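Local coordinates for protein putative rhamnosidase (PDB 3W5M) that hydrolyses terminal alpha-L-rhamnose residues from plant glycosides such as naringin, rutin and hesperidin, and from gum arabic, at residues R791-F796 with M821-D826. Residues are numbered along the deposited sequence; the frame is centred on the assembly and turned at random.
Sequences RIRKAF and MNLVPD
R793 reaches from the helix to the backbone of N822 and makes the one hydrogen bond that crosses this contact. R793 NH1 donates to N822 O at 3.1 Å, with an N-H...O angle of 170°; the oxygen lies at the guanidinium edge, in its plane, and NH1 lies in the carbonyl plane. CG stands anti to the backbone N, and a bend at chi3 (51°) then turns the head so that NH1 faces the carbonyl. N822 O is also approached by R793 CD at 3.2 Å, while R793 CG passes 4.2 Å from L823 CD2, so the aliphatic part of the arginine runs alongside the loop. A leucine in place of R793 would take away the N-H donor and is likely to leave N822 O without this partner. D826 OD1 lies 6.0 Å from R793 NH1, not in contact, though the opposite charges may add a weak attraction.

The apolar half of the contact is F796 against L823, both buried. L823 CD1 stands over the middle of the F796 ring, 4.1 Å from its centroid and 7° off the ring normal, a clear CH-pi contact. L823 CB closes on F796 CE1 at 4.0 Å, and the two side chains cross nearly at right angles. Y800 meets the F796 ring edge-to-face, and Q797 NE2 of the same helix hydrogen-bonds L823 O, adding a second tie to the loop backbone.

N822, with positive phi, is the C-prime residue of the Schellman motif that ends helix 812-820. Far from the rhamnose and calcium sites, the contact docks this Schellman-capped helix end and the loop toward helix 829-842 against helix 783-800, within the (alpha/alpha)6-barrel of the family 78 glycosidase.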
ATOM      1  N   ARG A 791      -1.131  -7.002 -37.162  1.00 31.07           N
ATOM      2  CA  ARG A 791       0.189  -7.522 -37.551  1.00 31.98           C
ATOM      3  C   ARG A 791       0.833  -8.407 -36.492  1.00 31.21           C
ATOM      4  O   ARG A 791       1.440  -9.424 -36.826  1.00 27.87           O
ATOM      5  CB  ARG A 791       1.114  -6.412 -38.003  1.00 32.65           C
ATOM      6  CG  ARG A 791       0.677  -5.816 -39.324  1.00 39.37           C
ATOM      7  CD  ARG A 791       1.687  -4.821 -39.847  1.00 41.25           C
ATOM      8  NE  ARG A 791       1.658  -3.577 -39.093  1.00 47.49           N
ATOM      9  CZ  ARG A 791       2.614  -3.181 -38.258  1.00 49.85           C
ATOM     10  NH1 ARG A 791       3.685  -3.938 -38.047  1.00 51.04           N
ATOM     11  NH2 ARG A 791       2.494  -2.025 -37.626  1.00 49.20           N
ATOM     12  N   ILE A 792       0.661  -8.059 -35.213  1.00 27.85           N
ATOM     13  CA  ILE A 792       1.153  -8.906 -34.141  1.00 26.25           C
ATOM     14  C   ILE A 792       0.387 -10.202 -34.022  1.00 27.22           C
ATOM     15  O   ILE A 792       0.994 -11.262 -33.809  1.00 27.30           O
ATOM     16  CB  ILE A 792       1.123  -8.211 -32.766  1.00 24.03           C
ATOM     17  CG1 ILE A 792       1.905  -6.908 -32.821  1.00 25.51           C
ATOM     18  CG2 ILE A 792       1.788  -9.124 -31.724  1.00 22.35           C
ATOM     19  CD1 ILE A 792       1.660  -6.022 -31.600  1.00 26.75           C
ATOM     20  N   ARG A 793      -0.944 -10.125 -34.118  1.00 26.44           N
ATOM     21  CA  ARG A 793      -1.757 -11.330 -34.065  1.00 28.46           C
ATOM     22  C   ARG A 793      -1.340 -12.311 -35.175  1.00 29.82           C
ATOM     23  O   ARG A 793      -1.316 -13.508 -34.938  1.00 31.40           O
ATOM     24  CB  ARG A 793      -3.251 -11.027 -34.164  1.00 28.51           C
ATOM     25  CG  ARG A 793      -4.117 -12.271 -34.134  1.00 31.05           C
ATOM     26  CD  ARG A 793      -5.558 -12.007 -33.779  1.00 35.80           C
ATOM     27  NE  ARG A 793      -6.147 -10.951 -34.586  1.00 42.46           N
ATOM     28  CZ  ARG A 793      -7.315 -10.370 -34.316  1.00 47.77           C
ATOM     29  NH1 ARG A 793      -8.031 -10.742 -33.238  1.00 45.12           N
ATOM     30  NH2 ARG A 793      -7.764  -9.409 -35.121  1.00 46.08           N
ATOM     31  N   LYS A 794      -1.037 -11.796 -36.359  1.00 30.01           N
ATOM     32  CA  LYS A 794      -0.648 -12.681 -37.474  1.00 34.97           C
ATOM     33  C   LYS A 794       0.709 -13.335 -37.209  1.00 34.83           C
ATOM     34  O   LYS A 794       0.862 -14.546 -37.361  1.00 35.42           O
ATOM     35  CB  LYS A 794      -0.606 -11.967 -38.815  1.00 36.40           C
ATOM     36  CG  LYS A 794      -0.805 -12.964 -39.943  1.00 44.60           C
ATOM     37  CD  LYS A 794       0.057 -12.703 -41.165  1.00 51.90           C
ATOM     38  CE  LYS A 794      -0.184 -13.800 -42.205  1.00 56.62           C
ATOM     39  NZ  LYS A 794       0.507 -13.545 -43.503  1.00 61.21           N
ATOM     40  N   ALA A 795       1.678 -12.521 -36.799  1.00 32.76           N
ATOM     41  CA  ALA A 795       2.990 -13.014 -36.411  1.00 31.09           C
ATOM     42  C   ALA A 795       2.845 -13.996 -35.252  1.00 31.94           C
ATOM     43  O   ALA A 795       3.463 -15.074 -35.267  1.00 32.23           O
ATOM     44  CB  ALA A 795       3.926 -11.857 -36.073  1.00 31.30           C
ATOM     45  N   PHE A 796       1.985 -13.678 -34.280  1.00 27.88           N
ATOM     46  CA  PHE A 796       1.751 -14.586 -33.174  1.00 28.34           C
ATOM     47  C   PHE A 796       1.210 -15.952 -33.613  1.00 29.76           C
ATOM     48  O   PHE A 796       1.683 -16.998 -33.131  1.00 29.31           O
ATOM     49  CB  PHE A 796       0.791 -13.973 -32.139  1.00 28.24           C
ATOM     50  CG  PHE A 796       0.604 -14.817 -30.925  1.00 28.87           C
ATOM     51  CD1 PHE A 796      -0.282 -15.888 -30.937  1.00 28.39           C
ATOM     52  CD2 PHE A 796       1.328 -14.543 -29.747  1.00 28.17           C
ATOM     53  CE1 PHE A 796      -0.445 -16.685 -29.819  1.00 29.88           C
ATOM     54  CE2 PHE A 796       1.163 -15.337 -28.631  1.00 28.55           C
ATOM     55  CZ  PHE A 796       0.279 -16.401 -28.660  1.00 29.60           C
ATOM     56  N   MET A 821      -7.201 -13.178 -25.157  1.00 24.80           N
ATOM     57  CA  MET A 821      -6.705 -12.020 -25.889  1.00 24.91           C
ATOM     58  C   MET A 821      -7.056 -12.080 -27.377  1.00 25.23           C
ATOM     59  O   MET A 821      -6.600 -11.248 -28.156  1.00 25.63           O
ATOM     60  CB  MET A 821      -5.196 -11.849 -25.698  1.00 27.71           C
ATOM     61  CG  MET A 821      -4.801 -11.602 -24.236  1.00 27.87           C
ATOM     62  SD  MET A 821      -3.031 -11.644 -23.969  1.00 30.24           S
ATOM     63  CE  MET A 821      -2.972 -11.116 -22.236  1.00 27.08           C
ATOM     64  N   ASN A 822      -7.874 -13.064 -27.732  1.00 26.49           N
ATOM     65  CA  ASN A 822      -8.391 -13.247 -29.099  1.00 27.20           C
ATOM     66  C   ASN A 822      -7.268 -13.453 -30.089  1.00 27.68           C
ATOM     67  O   ASN A 822      -7.252 -12.858 -31.179  1.00 26.79           O
ATOM     68  CB  ASN A 822      -9.341 -12.091 -29.477  1.00 29.37           C
ATOM     69  CG  ASN A 822     -10.504 -11.969 -28.501  1.00 33.71           C
ATOM     70  OD1 ASN A 822     -11.168 -12.955 -28.204  1.00 37.63           O
ATOM     71  ND2 ASN A 822     -10.729 -10.766 -27.965  1.00 34.26           N
ATOM     72  N   LEU A 823      -6.324 -14.324 -29.697  1.00 24.71           N
ATOM     73  CA  LEU A 823      -5.150 -14.594 -30.497  1.00 25.05           C
ATOM     74  C   LEU A 823      -5.275 -15.884 -31.325  1.00 27.22           C
ATOM     75  O   LEU A 823      -4.646 -15.971 -32.360  1.00 30.30           O
ATOM     76  CB  LEU A 823      -3.877 -14.584 -29.657  1.00 24.22           C
ATOM     77  CG  LEU A 823      -3.621 -13.213 -28.982  1.00 23.94           C
ATOM     78  CD1 LEU A 823      -2.470 -13.292 -27.999  1.00 24.67           C
ATOM     79  CD2 LEU A 823      -3.359 -12.091 -29.977  1.00 25.16           C
ATOM     80  N   VAL A 824      -6.101 -16.834 -30.883  1.00 27.93           N
ATOM     81  CA  VAL A 824      -6.331 -18.083 -31.629  1.00 28.99           C
ATOM     82  C   VAL A 824      -7.155 -17.732 -32.879  1.00 28.51           C
ATOM     83  O   VAL A 824      -8.161 -17.050 -32.767  1.00 28.29           O
ATOM     84  CB  VAL A 824      -7.148 -19.102 -30.795  1.00 29.22           C
ATOM     85  CG1 VAL A 824      -7.283 -20.421 -31.532  1.00 31.04           C
ATOM     86  CG2 VAL A 824      -6.517 -19.356 -29.435  1.00 32.28           C
ATOM     87  N   PRO A 825      -6.758 -18.218 -34.072  1.00 30.00           N
ATOM     88  CA  PRO A 825      -7.698 -18.032 -35.198  1.00 30.15           C
ATOM     89  C   PRO A 825      -9.097 -18.568 -34.837  1.00 27.46           C
ATOM     90  O   PRO A 825      -9.207 -19.590 -34.149  1.00 29.89           O
ATOM     91  CB  PRO A 825      -7.069 -18.843 -36.337  1.00 31.41           C
ATOM     92  CG  PRO A 825      -5.642 -19.072 -35.934  1.00 31.26           C
ATOM     93  CD  PRO A 825      -5.603 -19.061 -34.427  1.00 29.70           C
ATOM     94  N   ASP A 826     -10.158 -17.895 -35.288  1.00 26.78           N
ATOM     95  CA  ASP A 826     -11.511 -18.261 -34.866  1.00 27.74           C
ATOM     96  C   ASP A 826     -11.881 -19.686 -35.192  1.00 27.10           C
ATOM     97  O   ASP A 826     -12.593 -20.313 -34.435  1.00 26.01           O
ATOM     98  CB  ASP A 826     -12.552 -17.300 -35.409  1.00 32.48           C
ATOM     99  CG  ASP A 826     -12.517 -15.985 -34.678  1.00 36.24           C
ATOM    100  OD1 ASP A 826     -11.693 -15.148 -35.076  1.00 34.54           O
ATOM    101  OD2 ASP A 826     -13.262 -15.824 -33.668  1.00 37.85           O
TER